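Local coordinates for protein acyl-CoA dehydrogenase (Geobacillus kaustophilus, PDB 2PG0) that probably catalyses FAD-dependent dehydrogenation of thioester-bound acyl chains, introducing a double bond at the alpha-beta position, at residues A[126-131]-A[168-173]; A[130-135]-A[155-160]; A[256-261]-A[300-305]; A[329-334]-A[364-369]. All coordinates share one frame; numbering follows the deposited sequence.

In the fold
Four contacts illustrate how a cofactor can sit between two differently built parts of one chain. From the N terminus, residues 126-131 pair with 168-173 (interaction 1), closing a loop that carries strands 144-148 and 151-161. Interaction 2 is nested inside it: the two share Thr130 and Glu131, and segment 130-135 folds back on 155-160 inside the larger loop. Interaction 3 follows in series, joining helices 237-273 and 285-313 about 28 Å from interaction 1, centre to centre. Interaction 4 then closes the loop from helix 319-343 to 364-369 and packs directly against interaction 3. FAD lies between the middle-domain beta structure and the C-terminal helices: interactions 1, 2 and 4 all touch it, although interaction 4 touches neither of the other two.

Interaction 1: residues A[126-131]-A[168-173]; sequences AIAMTE and DLIVVA. With FAD (flavin-adenine dinucleotide), chain C.
Ala126 and Ala128 turn the polar groups of their backbone towards strand 169-173, which runs parallel to them, and all four atoms find partners there. Ala126 N gives its hydrogen to Leu169 O (3.0 Å) and Ala126 O accepts from Val171 N (2.9 Å). The pattern repeats two residues on, with Ala128 N reaching Val171 O at 2.8 Å in a nearly straight bond (170° at the hydrogen) and Ala128 O taking Ala173 N at 3.0 Å. On one face of the sheet the methyl of Ala128 rests on CG2 of Ile170, while Ile127 packs on the other face against Val171 and helix 89-105. From the opposite edge of the strand, Ile127 O accepts the N-H of FAD N3 (2.9 Å). Beyond the strand, two amides converge on one flavin oxygen: Met129 N and Thr130 N lie 2.9 and 3.0 Å from FAD O2. With OG1 beside its own backbone N (chi1 -52°), Thr130 adds a hydroxyl bond from OG1 to FAD N1 (2.8 Å). These three donors would probably favour negative charge at N1 and O2 in the reduced flavin. Such a strand and loop, gripping the flavin pyrimidine, form the FAD site of the acyl-CoA dehydrogenase middle domain.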
# COMPACT_ATOMS: atom_id res chain seq x y z
N ALA A 126 13.87 22.26 28.09
CA ALA A 126 13.04 22.22 26.89
C ALA A 126 13.77 22.93 25.77
O ALA A 126 14.71 23.70 26.01
CB ALA A 126 11.71 22.87 27.14
N ILE A 127 13.35 22.67 24.54
CA ILE A 127 13.91 23.37 23.38
C ILE A 127 12.77 23.97 22.55
O ILE A 127 11.77 23.29 22.29
CB ILE A 127 14.87 22.46 22.57
CG1 ILE A 127 15.56 23.26 21.45
CG2 ILE A 127 14.15 21.18 22.06
CD1 ILE A 127 16.88 22.69 21.01
N ALA A 128 12.93 25.24 22.18
CA ALA A 128 11.87 25.98 21.51
C ALA A 128 12.33 26.55 20.18
O ALA A 128 13.04 27.56 20.12
CB ALA A 128 11.30 27.08 22.41
N MET A 129 11.93 25.86 19.11
CA MET A 129 12.27 26.21 17.73
C MET A 129 10.98 26.69 17.06
O MET A 129 10.88 27.83 16.60
CB MET A 129 12.80 24.98 16.96
CG MET A 129 14.14 24.35 17.43
SD MET A 129 14.53 22.78 16.56
CE MET A 129 14.20 21.60 17.87
N THR A 130 9.98 25.81 17.05
CA THR A 130 8.73 25.98 16.31
C THR A 130 7.90 27.19 16.73
O THR A 130 7.75 27.48 17.92
CB THR A 130 7.88 24.68 16.41
OG1 THR A 130 8.70 23.57 16.04
CG2 THR A 130 6.66 24.73 15.49
N GLU A 131 7.35 27.88 15.73
CA GLU A 131 6.51 29.06 15.93
C GLU A 131 5.17 28.88 15.20
O GLU A 131 5.06 28.02 14.33
CB GLU A 131 7.24 30.31 15.42
CG GLU A 131 8.61 30.53 16.08
CD GLU A 131 9.25 31.84 15.68
OE1 GLU A 131 8.72 32.52 14.78
OE2 GLU A 131 10.31 32.19 16.26
N ASP A 168 12.42 24.64 33.34
CA ASP A 168 13.05 25.72 34.08
C ASP A 168 14.13 26.40 33.25
O ASP A 168 14.52 27.54 33.53
CB ASP A 168 13.68 25.16 35.36
CG ASP A 168 12.71 24.31 36.15
OD1 ASP A 168 11.77 24.88 36.74
OD2 ASP A 168 12.90 23.07 36.19
N LEU A 169 14.63 25.67 32.26
CA LEU A 169 15.63 26.16 31.31
C LEU A 169 15.11 25.86 29.91
O LEU A 169 14.86 24.71 29.58
CB LEU A 169 16.96 25.42 31.49
CG LEU A 169 17.85 25.65 32.71
CD1 LEU A 169 19.16 24.92 32.48
CD2 LEU A 169 18.11 27.13 32.96
N ILE A 170 14.95 26.89 29.09
CA ILE A 170 14.46 26.68 27.73
C ILE A 170 15.50 27.18 26.73
O ILE A 170 15.87 28.35 26.74
CB ILE A 170 13.06 27.33 27.49
CG1 ILE A 170 12.03 26.88 28.53
CG2 ILE A 170 12.54 27.00 26.09
CD1 ILE A 170 12.00 27.74 29.81
N VAL A 171 16.00 26.28 25.88
CA VAL A 171 16.88 26.67 24.78
C VAL A 171 16.02 27.26 23.65
O VAL A 171 15.25 26.54 23.00
CB VAL A 171 17.75 25.50 24.28
CG1 VAL A 171 18.61 25.93 23.09
CG2 VAL A 171 18.64 24.95 25.42
N VAL A 172 16.14 28.57 23.43
CA VAL A 172 15.27 29.28 22.49
C VAL A 172 16.01 29.71 21.21
O VAL A 172 17.04 30.39 21.28
CB VAL A 172 14.59 30.51 23.16
CG1 VAL A 172 13.66 31.24 22.17
CG2 VAL A 172 13.81 30.08 24.40
N ALA A 173 15.48 29.30 20.06
CA ALA A 173 16.01 29.75 18.77
C ALA A 173 15.36 31.07 18.41
O ALA A 173 14.14 31.17 18.33
CB ALA A 173 15.76 28.70 17.68
PA FAD C . 4.18 22.77 8.75
O1A FAD C . 3.29 23.97 8.61
O2A FAD C . 5.64 23.10 8.68
O5B FAD C . 3.78 21.68 7.63
C5B FAD C . 2.44 21.25 7.49
C4B FAD C . 2.41 20.09 6.49
O4B FAD C . 2.94 20.54 5.25
C3B FAD C . 3.30 18.94 6.96
O3B FAD C . 2.74 17.70 6.62
C2B FAD C . 4.57 19.13 6.16
O2B FAD C . 5.31 17.93 6.00
C1B FAD C . 4.00 19.69 4.85
N9A FAD C . 5.06 20.39 4.10
C8A FAD C . 5.69 21.56 4.43
N7A FAD C . 6.61 21.83 3.47
C5A FAD C . 6.56 20.85 2.54
C6A FAD C . 7.28 20.65 1.37
N6A FAD C . 8.30 21.45 1.05
N1A FAD C . 7.01 19.53 0.60
C2A FAD C . 6.04 18.62 0.99
N3A FAD C . 5.32 18.84 2.15
C4A FAD C . 5.59 19.93 2.92
N1 FAD C . 8.79 21.98 18.29
C2 FAD C . 9.87 22.44 19.04
O2 FAD C . 10.60 23.31 18.57
N3 FAD C . 10.11 21.93 20.30
C4 FAD C . 9.27 20.96 20.83
O4 FAD C . 9.48 20.53 21.96
C4X FAD C . 8.19 20.49 20.08
N5 FAD C . 7.35 19.52 20.59
C5X FAD C . 6.26 19.07 19.86
C6 FAD C . 5.42 18.11 20.42
C7 FAD C . 4.33 17.65 19.70
C7M FAD C . 3.46 16.61 20.34
C8 FAD C . 4.08 18.15 18.41
C8M FAD C . 2.92 17.70 17.57
C9 FAD C . 4.91 19.11 17.86
C9A FAD C . 6.02 19.58 18.58
N10 FAD C . 6.88 20.54 18.04
C10 FAD C . 7.95 21.01 18.80
C1' FAD C . 6.71 21.06 16.63
C2' FAD C . 6.97 20.05 15.49
O2' FAD C . 8.34 19.80 15.26
C3' FAD C . 6.33 20.64 14.23
O3' FAD C . 4.94 20.44 14.35
C4' FAD C . 6.84 20.03 12.92
O4' FAD C . 8.19 20.37 12.66
C5' FAD C . 5.99 20.47 11.72
O5' FAD C . 5.85 21.88 11.69
P FAD C . 4.37 22.50 11.56
O1P FAD C . 3.47 21.92 12.62
O2P FAD C . 4.45 24.00 11.65
O3P FAD C . 3.82 22.01 10.13

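Interaction 2: residues A[130-135]-A[155-160]; sequences TEPGAG and NGQKTF. With FAD (flavin-adenine dinucleotide), chain C.
Thr130 lays its methyl obliquely over that of Thr159, CG2 to CG2 3.6 Å, and the same Thr130 carbon meets the Phe160 ring at its edge. Next to this apolar patch Thr159 N donates to Thr130 O at 2.8 Å. Pro132 crosses Gln157 at about a right angle, with Pro132 CG 3.5 Å from Gln157 NE2; the amide of Gln157 is itself bonded to Glu217. On the buried side Lys158 bends at chi2 (-68°), which carries its amine back over Glu131, where NZ forms a salt bridge of 2.8 Å with the anti lone pair of OE2. The amine is also gripped by the carbonyls of Met129 and Ala173, and the carboxylate by Thr143 and Ser142 N, so the buried ion pair is well satisfied. Residues 131-134 form a type I beta turn, closed by Ala134 N to Glu131 O (3.1 Å), within the FAD-binding loop of the middle domain's beta structure. That turn delivers Gly135 to the cofactor, its CA 3.5 Å from FAD O5'. A water accepts from Gln157 N at 3.0 Å and bonds weakly to Glu131 OE1. From the second subunit, Arg274 takes Pro132 O as well as binding FAD, and Tyr347 meets the Phe160 ring edge-to-face.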
# COMPACT_ATOMS: atom_id res chain seq x y z
N THR A 130 9.98 25.81 17.05
CA THR A 130 8.73 25.98 16.31
C THR A 130 7.90 27.19 16.73
O THR A 130 7.75 27.48 17.92
CB THR A 130 7.88 24.68 16.41
OG1 THR A 130 8.70 23.57 16.04
CG2 THR A 130 6.66 24.73 15.49
N GLU A 131 7.35 27.88 15.73
CA GLU A 131 6.51 29.06 15.93
C GLU A 131 5.17 28.88 15.20
O GLU A 131 5.06 28.02 14.33
CB GLU A 131 7.24 30.31 15.42
CG GLU A 131 8.61 30.53 16.08
CD GLU A 131 9.25 31.84 15.68
OE1 GLU A 131 8.72 32.52 14.78
OE2 GLU A 131 10.31 32.19 16.26
N PRO A 132 4.14 29.68 15.57
CA PRO A 132 2.87 29.56 14.85
C PRO A 132 3.04 29.60 13.33
O PRO A 132 2.39 28.83 12.63
CB PRO A 132 2.08 30.76 15.35
CG PRO A 132 2.59 30.95 16.75
CD PRO A 132 4.06 30.69 16.64
N GLY A 133 3.93 30.46 12.84
CA GLY A 133 4.13 30.67 11.41
C GLY A 133 5.13 29.76 10.71
O GLY A 133 5.17 29.72 9.48
N ALA A 134 5.93 29.03 11.49
CA ALA A 134 7.00 28.21 10.92
C ALA A 134 7.40 27.04 11.82
O ALA A 134 7.67 27.21 13.01
CB ALA A 134 8.23 29.08 10.59
N GLY A 135 7.42 25.85 11.22
CA GLY A 135 7.90 24.65 11.88
C GLY A 135 8.93 23.99 10.99
O GLY A 135 10.13 24.05 11.27
N ASN A 155 11.23 38.98 21.84
CA ASN A 155 9.85 39.10 21.44
C ASN A 155 9.49 38.00 20.46
O ASN A 155 10.18 37.80 19.46
CB ASN A 155 9.59 40.47 20.82
CG ASN A 155 9.44 41.55 21.86
OD1 ASN A 155 8.41 41.64 22.53
ND2 ASN A 155 10.46 42.38 22.01
N GLY A 156 8.41 37.28 20.75
CA GLY A 156 8.00 36.19 19.87
C GLY A 156 7.14 35.17 20.57
O GLY A 156 6.77 35.33 21.73
N GLN A 157 6.82 34.11 19.84
CA GLN A 157 5.95 33.06 20.33
C GLN A 157 6.48 31.74 19.81
O GLN A 157 6.88 31.64 18.64
CB GLN A 157 4.51 33.30 19.88
CG GLN A 157 3.49 32.27 20.36
CD GLN A 157 2.06 32.63 19.95
OE1 GLN A 157 1.75 33.79 19.69
NE2 GLN A 157 1.19 31.62 19.91
N LYS A 158 6.52 30.75 20.69
CA LYS A 158 6.93 29.41 20.35
C LYS A 158 5.77 28.47 20.62
O LYS A 158 4.99 28.71 21.54
CB LYS A 158 8.17 28.99 21.15
CG LYS A 158 9.42 29.84 20.87
CD LYS A 158 9.94 29.59 19.46
CE LYS A 158 11.22 30.35 19.19
NZ LYS A 158 11.59 30.26 17.75
N THR A 159 5.66 27.42 19.83
CA THR A 159 4.46 26.59 19.88
C THR A 159 4.83 25.10 19.94
O THR A 159 5.91 24.71 19.48
CB THR A 159 3.54 26.89 18.67
OG1 THR A 159 2.30 26.17 18.79
CG2 THR A 159 4.21 26.52 17.39
N PHE A 160 3.93 24.31 20.52
CA PHE A 160 4.12 22.86 20.69
C PHE A 160 5.36 22.48 21.53
O PHE A 160 6.04 21.50 21.21
CB PHE A 160 4.23 22.13 19.35
CG PHE A 160 3.15 22.46 18.36
CD1 PHE A 160 1.81 22.27 18.67
CD2 PHE A 160 3.49 22.90 17.08
CE1 PHE A 160 0.81 22.57 17.73
CE2 PHE A 160 2.50 23.19 16.14
CZ PHE A 160 1.17 23.02 16.46
PA FAD C . 4.18 22.77 8.75
O1A FAD C . 3.29 23.97 8.61
O2A FAD C . 5.64 23.10 8.68
O5B FAD C . 3.78 21.68 7.63
C5B FAD C . 2.44 21.25 7.49
C4B FAD C . 2.41 20.09 6.49
O4B FAD C . 2.94 20.54 5.25
C3B FAD C . 3.30 18.94 6.96
O3B FAD C . 2.74 17.70 6.62
C2B FAD C . 4.57 19.13 6.16
O2B FAD C . 5.31 17.93 6.00
C1B FAD C . 4.00 19.69 4.85
N9A FAD C . 5.06 20.39 4.10
C8A FAD C . 5.69 21.56 4.43
N7A FAD C . 6.61 21.83 3.47
C5A FAD C . 6.56 20.85 2.54
C6A FAD C . 7.28 20.65 1.37
N6A FAD C . 8.30 21.45 1.05
N1A FAD C . 7.01 19.53 0.60
C2A FAD C . 6.04 18.62 0.99
N3A FAD C . 5.32 18.84 2.15
C4A FAD C . 5.59 19.93 2.92
N1 FAD C . 8.79 21.98 18.29
C2 FAD C . 9.87 22.44 19.04
O2 FAD C . 10.60 23.31 18.57
N3 FAD C . 10.11 21.93 20.30
C4 FAD C . 9.27 20.96 20.83
O4 FAD C . 9.48 20.53 21.96
C4X FAD C . 8.19 20.49 20.08
N5 FAD C . 7.35 19.52 20.59
C5X FAD C . 6.26 19.07 19.86
C6 FAD C . 5.42 18.11 20.42
C7 FAD C . 4.33 17.65 19.70
C7M FAD C . 3.46 16.61 20.34
C8 FAD C . 4.08 18.15 18.41
C8M FAD C . 2.92 17.70 17.57
C9 FAD C . 4.91 19.11 17.86
C9A FAD C . 6.02 19.58 18.58
N10 FAD C . 6.88 20.54 18.04
C10 FAD C . 7.95 21.01 18.80
C1' FAD C . 6.71 21.06 16.63
C2' FAD C . 6.97 20.05 15.49
O2' FAD C . 8.34 19.80 15.26
C3' FAD C . 6.33 20.64 14.23
O3' FAD C . 4.94 20.44 14.35
C4' FAD C . 6.84 20.03 12.92
O4' FAD C . 8.19 20.37 12.66
C5' FAD C . 5.99 20.47 11.72
O5' FAD C . 5.85 21.88 11.69
P FAD C . 4.37 22.50 11.56
O1P FAD C . 3.47 21.92 12.62
O2P FAD C . 4.45 24.00 11.65
O3P FAD C . 3.82 22.01 10.13
O HOH W 1 7.17 34.45 16.86

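Interaction 3: residues A[256-261]-A[300-305]; sequences AQTAAE and LGRTFV
Arg302 grips Glu261 side-on, one nitrogen to each carboxylate oxygen: NE reaches Glu261 OE2 at 2.9 Å along its syn lone pair, and NH2 reaches OE1 at 3.0 Å. The two flat groups are nearly coplanar, 25° apart, which suits a two-point salt bridge. Gln257 lies over one face of the guanidinium, its CG 3.6 Å from Arg302 NH2. Bent at chi2 (63°), the glutamine chain swings its amide onto the backbone of the opposite helix, where OE1 comes within 3.3 Å of Gly301 CA; the glycine, having no side chain, permits this close seat. Helices 256-261 and 300-305 run roughly antiparallel here, at 152° with axes 10.1 Å apart, as neighbours in the C-terminal helical bundle of the acyl-CoA dehydrogenase fold. In the next shell the Gln257 amide steadies the ion pair, since NE2 donates to Glu261 OE2 at 3.0 Å from well above the carboxylate plane, while also bonding Ile298 O. Farther out, Arg302 NH1 forms salt bridges with Asp306, one turn on, and with Glu79 of helix 71-84, linking the bundle to the N-terminal helical domain. Elsewhere on helix 300-305, Thr303 and Phe304 pack crosswise on Phe304 and Thr303 of the third subunit.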
# COMPACT_ATOMS: atom_id res chain seq x y z
N ALA A 256 9.63 5.13 18.46
CA ALA A 256 8.64 4.57 17.56
C ALA A 256 8.82 3.05 17.36
O ALA A 256 7.83 2.31 17.29
CB ALA A 256 8.64 5.31 16.23
N GLN A 257 10.07 2.61 17.28
CA GLN A 257 10.39 1.19 17.13
C GLN A 257 9.85 0.42 18.34
O GLN A 257 9.18 -0.61 18.20
CB GLN A 257 11.90 0.97 16.97
CG GLN A 257 12.33 -0.50 16.83
CD GLN A 257 11.77 -1.17 15.59
OE1 GLN A 257 11.64 -0.56 14.53
NE2 GLN A 257 11.42 -2.45 15.73
N THR A 258 10.15 0.94 19.53
CA THR A 258 9.64 0.35 20.78
C THR A 258 8.11 0.33 20.85
O THR A 258 7.52 -0.67 21.29
CB THR A 258 10.21 1.09 22.00
OG1 THR A 258 11.64 1.10 21.92
CG2 THR A 258 9.81 0.37 23.29
N ALA A 259 7.47 1.42 20.43
CA ALA A 259 6.01 1.51 20.42
C ALA A 259 5.40 0.43 19.54
O ALA A 259 4.43 -0.23 19.94
CB ALA A 259 5.56 2.90 19.97
N ALA A 260 5.98 0.22 18.35
CA ALA A 260 5.54 -0.84 17.43
C ALA A 260 5.67 -2.22 18.08
O ALA A 260 4.74 -3.04 18.01
CB ALA A 260 6.35 -0.78 16.14
N GLU A 261 6.81 -2.48 18.71
CA GLU A 261 7.08 -3.74 19.42
C GLU A 261 6.06 -3.99 20.53
O GLU A 261 5.55 -5.11 20.68
CB GLU A 261 8.52 -3.77 19.95
CG GLU A 261 9.57 -4.00 18.85
CD GLU A 261 10.99 -3.57 19.22
OE1 GLU A 261 11.21 -3.01 20.32
OE2 GLU A 261 11.90 -3.78 18.40
N LEU A 300 12.81 -5.65 10.56
CA LEU A 300 13.54 -4.72 9.70
C LEU A 300 13.90 -3.42 10.40
O LEU A 300 15.05 -2.97 10.32
CB LEU A 300 12.72 -4.41 8.44
CG LEU A 300 12.57 -5.51 7.40
CD1 LEU A 300 11.49 -5.09 6.44
CD2 LEU A 300 13.88 -5.80 6.64
N GLY A 301 12.93 -2.81 11.08
CA GLY A 301 13.13 -1.54 11.76
C GLY A 301 14.12 -1.69 12.90
O GLY A 301 14.98 -0.83 13.11
N ARG A 302 13.99 -2.79 13.65
CA ARG A 302 14.88 -3.06 14.79
C ARG A 302 16.33 -3.24 14.33
O ARG A 302 17.25 -2.65 14.90
CB ARG A 302 14.39 -4.30 15.58
CG ARG A 302 15.30 -4.74 16.75
CD ARG A 302 15.74 -3.58 17.68
NE ARG A 302 14.65 -2.99 18.46
CZ ARG A 302 14.80 -1.95 19.28
NH1 ARG A 302 16.00 -1.38 19.44
NH2 ARG A 302 13.76 -1.49 19.96
N THR A 303 16.52 -4.05 13.29
CA THR A 303 17.85 -4.27 12.73
C THR A 303 18.46 -2.97 12.22
O THR A 303 19.65 -2.70 12.45
CB THR A 303 17.81 -5.34 11.62
OG1 THR A 303 17.19 -6.53 12.14
CG2 THR A 303 19.22 -5.69 11.12
N PHE A 304 17.66 -2.14 11.55
CA PHE A 304 18.15 -0.89 10.99
C PHE A 304 18.49 0.14 12.07
O PHE A 304 19.59 0.71 12.08
CB PHE A 304 17.14 -0.31 9.98
CG PHE A 304 17.69 0.80 9.14
CD1 PHE A 304 18.49 0.52 8.03
CD2 PHE A 304 17.42 2.13 9.45
CE1 PHE A 304 19.01 1.53 7.24
CE2 PHE A 304 17.93 3.17 8.65
CZ PHE A 304 18.73 2.86 7.55
N VAL A 305 17.56 0.37 13.00
CA VAL A 305 17.82 1.35 14.06
C VAL A 305 19.03 0.94 14.92
O VAL A 305 19.83 1.80 15.31
CB VAL A 305 16.56 1.65 14.92
CG1 VAL A 305 16.26 0.53 15.91
CG2 VAL A 305 16.70 3.00 15.63

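Interaction 4: residues A[329-334]-A[364-369]; sequences ITEMAK and VSAIYA. With FAD (flavin-adenine dinucleotide), chain C.
Thr330 and Ser365 form the tight half of this contact, both buried. Ser365 OG is pressed against the threonine branch, 3.3 Å from both Thr330 CB and CG2, and the methyl also lies 3.4 Å from Ser365 O. Neither hydroxyl bonds to the other: Ser365 OG, placed between its backbone N and carbonyl carbon (chi1 70°), turns to Ile362 O, while Thr330 OG1 pairs with Lys326 O and Asn372. The meeting of these two side chains is therefore plain packing between groups whose polar ends are satisfied elsewhere.

Toward Glu331 and, a turn beyond Thr330, Lys334, the contact loosens. These two, both partly exposed, fold over the methyl of Ala366, with Lys334 NZ 3.6 Å and Glu331 OE2 3.8 Å from its CB. They also pair with each other, NZ to Glu331 OE1 at 3.0 Å and only weakly to OE2. Asn372 takes a share of the same carboxylate.

Segment 364-369 is the FAD-lining turn between helices 354-361 and 372-382 of the C-terminal bundle, beginning as 3-10 helix. The side of this turn away from Thr330 belongs to the cofactor: Ile367 O lies 3.5 Å from the ribityl carbon C4', and Tyr368 brings CD2 to 3.5 Å from C7, meeting the dimethylbenzene end of the flavin with its ring edge. Against one face of that ring sits Val364 O, which also accepts the N-H groups of Ile367 and Tyr368. Gln342 of the second subunit donates from its side-chain NE2 to Ala366 O, while its backbone O bonds to FAD.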
# COMPACT_ATOMS: atom_id res chain seq x y z
N ILE A 329 10.31 4.09 10.20
CA ILE A 329 9.88 3.45 11.45
C ILE A 329 8.60 4.09 12.01
O ILE A 329 7.71 3.39 12.49
CB ILE A 329 11.01 3.37 12.51
CG1 ILE A 329 12.13 2.45 12.01
CG2 ILE A 329 10.47 2.82 13.83
CD1 ILE A 329 13.42 2.49 12.86
N THR A 330 8.50 5.42 11.93
CA THR A 330 7.28 6.08 12.40
C THR A 330 6.06 5.67 11.55
O THR A 330 5.00 5.37 12.11
CB THR A 330 7.41 7.61 12.54
OG1 THR A 330 7.77 8.21 11.28
CG2 THR A 330 8.44 7.97 13.62
N GLU A 331 6.21 5.64 10.22
CA GLU A 331 5.11 5.16 9.36
C GLU A 331 4.77 3.70 9.64
O GLU A 331 3.60 3.34 9.68
CB GLU A 331 5.42 5.35 7.87
CG GLU A 331 5.48 6.81 7.40
CD GLU A 331 4.20 7.62 7.69
OE1 GLU A 331 3.09 7.05 7.80
OE2 GLU A 331 4.31 8.86 7.78
N MET A 332 5.80 2.88 9.86
CA MET A 332 5.62 1.46 10.16
C MET A 332 4.85 1.29 11.47
O MET A 332 3.95 0.45 11.56
CB MET A 332 6.97 0.78 10.27
CG MET A 332 6.93 -0.72 10.11
SD MET A 332 8.42 -1.41 10.83
CE MET A 332 8.00 -1.18 12.58
N ALA A 333 5.18 2.10 12.47
CA ALA A 333 4.52 2.02 13.77
C ALA A 333 3.06 2.46 13.66
O ALA A 333 2.18 1.90 14.31
CB ALA A 333 5.28 2.83 14.81
N LYS A 334 2.80 3.45 12.80
CA LYS A 334 1.43 3.88 12.51
C LYS A 334 0.61 2.74 11.89
O LYS A 334 -0.54 2.54 12.26
CB LYS A 334 1.42 5.13 11.62
CG LYS A 334 1.73 6.42 12.38
CD LYS A 334 2.16 7.56 11.45
CE LYS A 334 1.05 8.00 10.51
NZ LYS A 334 1.60 8.97 9.48
N VAL A 364 1.70 11.24 15.88
CA VAL A 364 2.48 12.48 16.00
C VAL A 364 3.98 12.25 15.77
O VAL A 364 4.71 13.19 15.43
CB VAL A 364 2.18 13.22 17.34
CG1 VAL A 364 2.69 12.44 18.54
CG2 VAL A 364 2.78 14.62 17.31
N SER A 365 4.44 11.01 15.92
CA SER A 365 5.84 10.70 15.69
C SER A 365 6.27 10.97 14.24
O SER A 365 7.43 11.19 13.98
CB SER A 365 6.18 9.26 16.12
OG SER A 365 5.61 8.30 15.26
N ALA A 366 5.30 10.99 13.32
CA ALA A 366 5.54 11.28 11.90
C ALA A 366 5.65 12.79 11.64
O ALA A 366 6.02 13.22 10.54
CB ALA A 366 4.41 10.68 11.06
N ILE A 367 5.36 13.57 12.67
CA ILE A 367 5.29 15.03 12.56
C ILE A 367 6.45 15.71 13.27
O ILE A 367 7.15 16.53 12.67
CB ILE A 367 3.92 15.57 13.05
CG1 ILE A 367 2.79 15.06 12.14
CG2 ILE A 367 3.90 17.10 13.09
CD1 ILE A 367 1.38 15.22 12.72
N TYR A 368 6.69 15.38 14.54
CA TYR A 368 7.73 16.10 15.28
C TYR A 368 9.14 15.57 15.00
O TYR A 368 9.30 14.51 14.39
CB TYR A 368 7.40 16.24 16.78
CG TYR A 368 7.17 14.96 17.58
CD1 TYR A 368 8.03 13.86 17.48
CD2 TYR A 368 6.13 14.89 18.49
CE1 TYR A 368 7.83 12.71 18.24
CE2 TYR A 368 5.91 13.75 19.26
CZ TYR A 368 6.76 12.67 19.13
OH TYR A 368 6.54 11.55 19.90
N ALA A 369 10.15 16.34 15.45
CA ALA A 369 11.56 16.15 15.10
C ALA A 369 11.81 16.30 13.59
O ALA A 369 12.82 15.84 13.07
CB ALA A 369 12.10 14.81 15.63
PA FAD C . 4.18 22.77 8.75
O1A FAD C . 3.29 23.97 8.61
O2A FAD C . 5.64 23.10 8.68
O5B FAD C . 3.78 21.68 7.63
C5B FAD C . 2.44 21.25 7.49
C4B FAD C . 2.41 20.09 6.49
O4B FAD C . 2.94 20.54 5.25
C3B FAD C . 3.30 18.94 6.96
O3B FAD C . 2.74 17.70 6.62
C2B FAD C . 4.57 19.13 6.16
O2B FAD C . 5.31 17.93 6.00
C1B FAD C . 4.00 19.69 4.85
N9A FAD C . 5.06 20.39 4.10
C8A FAD C . 5.69 21.56 4.43
N7A FAD C . 6.61 21.83 3.47
C5A FAD C . 6.56 20.85 2.54
C6A FAD C . 7.28 20.65 1.37
N6A FAD C . 8.30 21.45 1.05
N1A FAD C . 7.01 19.53 0.60
C2A FAD C . 6.04 18.62 0.99
N3A FAD C . 5.32 18.84 2.15
C4A FAD C . 5.59 19.93 2.92
N1 FAD C . 8.79 21.98 18.29
C2 FAD C . 9.87 22.44 19.04
O2 FAD C . 10.60 23.31 18.57
N3 FAD C . 10.11 21.93 20.30
C4 FAD C . 9.27 20.96 20.83
O4 FAD C . 9.48 20.53 21.96
C4X FAD C . 8.19 20.49 20.08
N5 FAD C . 7.35 19.52 20.59
C5X FAD C . 6.26 19.07 19.86
C6 FAD C . 5.42 18.11 20.42
C7 FAD C . 4.33 17.65 19.70
C7M FAD C . 3.46 16.61 20.34
C8 FAD C . 4.08 18.15 18.41
C8M FAD C . 2.92 17.70 17.57
C9 FAD C . 4.91 19.11 17.86
C9A FAD C . 6.02 19.58 18.58
N10 FAD C . 6.88 20.54 18.04
C10 FAD C . 7.95 21.01 18.80
C1' FAD C . 6.71 21.06 16.63
C2' FAD C . 6.97 20.05 15.49
O2' FAD C . 8.34 19.80 15.26
C3' FAD C . 6.33 20.64 14.23
O3' FAD C . 4.94 20.44 14.35
C4' FAD C . 6.84 20.03 12.92
O4' FAD C . 8.19 20.37 12.66
C5' FAD C . 5.99 20.47 11.72
O5' FAD C . 5.85 21.88 11.69
P FAD C . 4.37 22.50 11.56
O1P FAD C . 3.47 21.92 12.62
O2P FAD C . 4.45 24.00 11.65
O3P FAD C . 3.82 22.01 10.13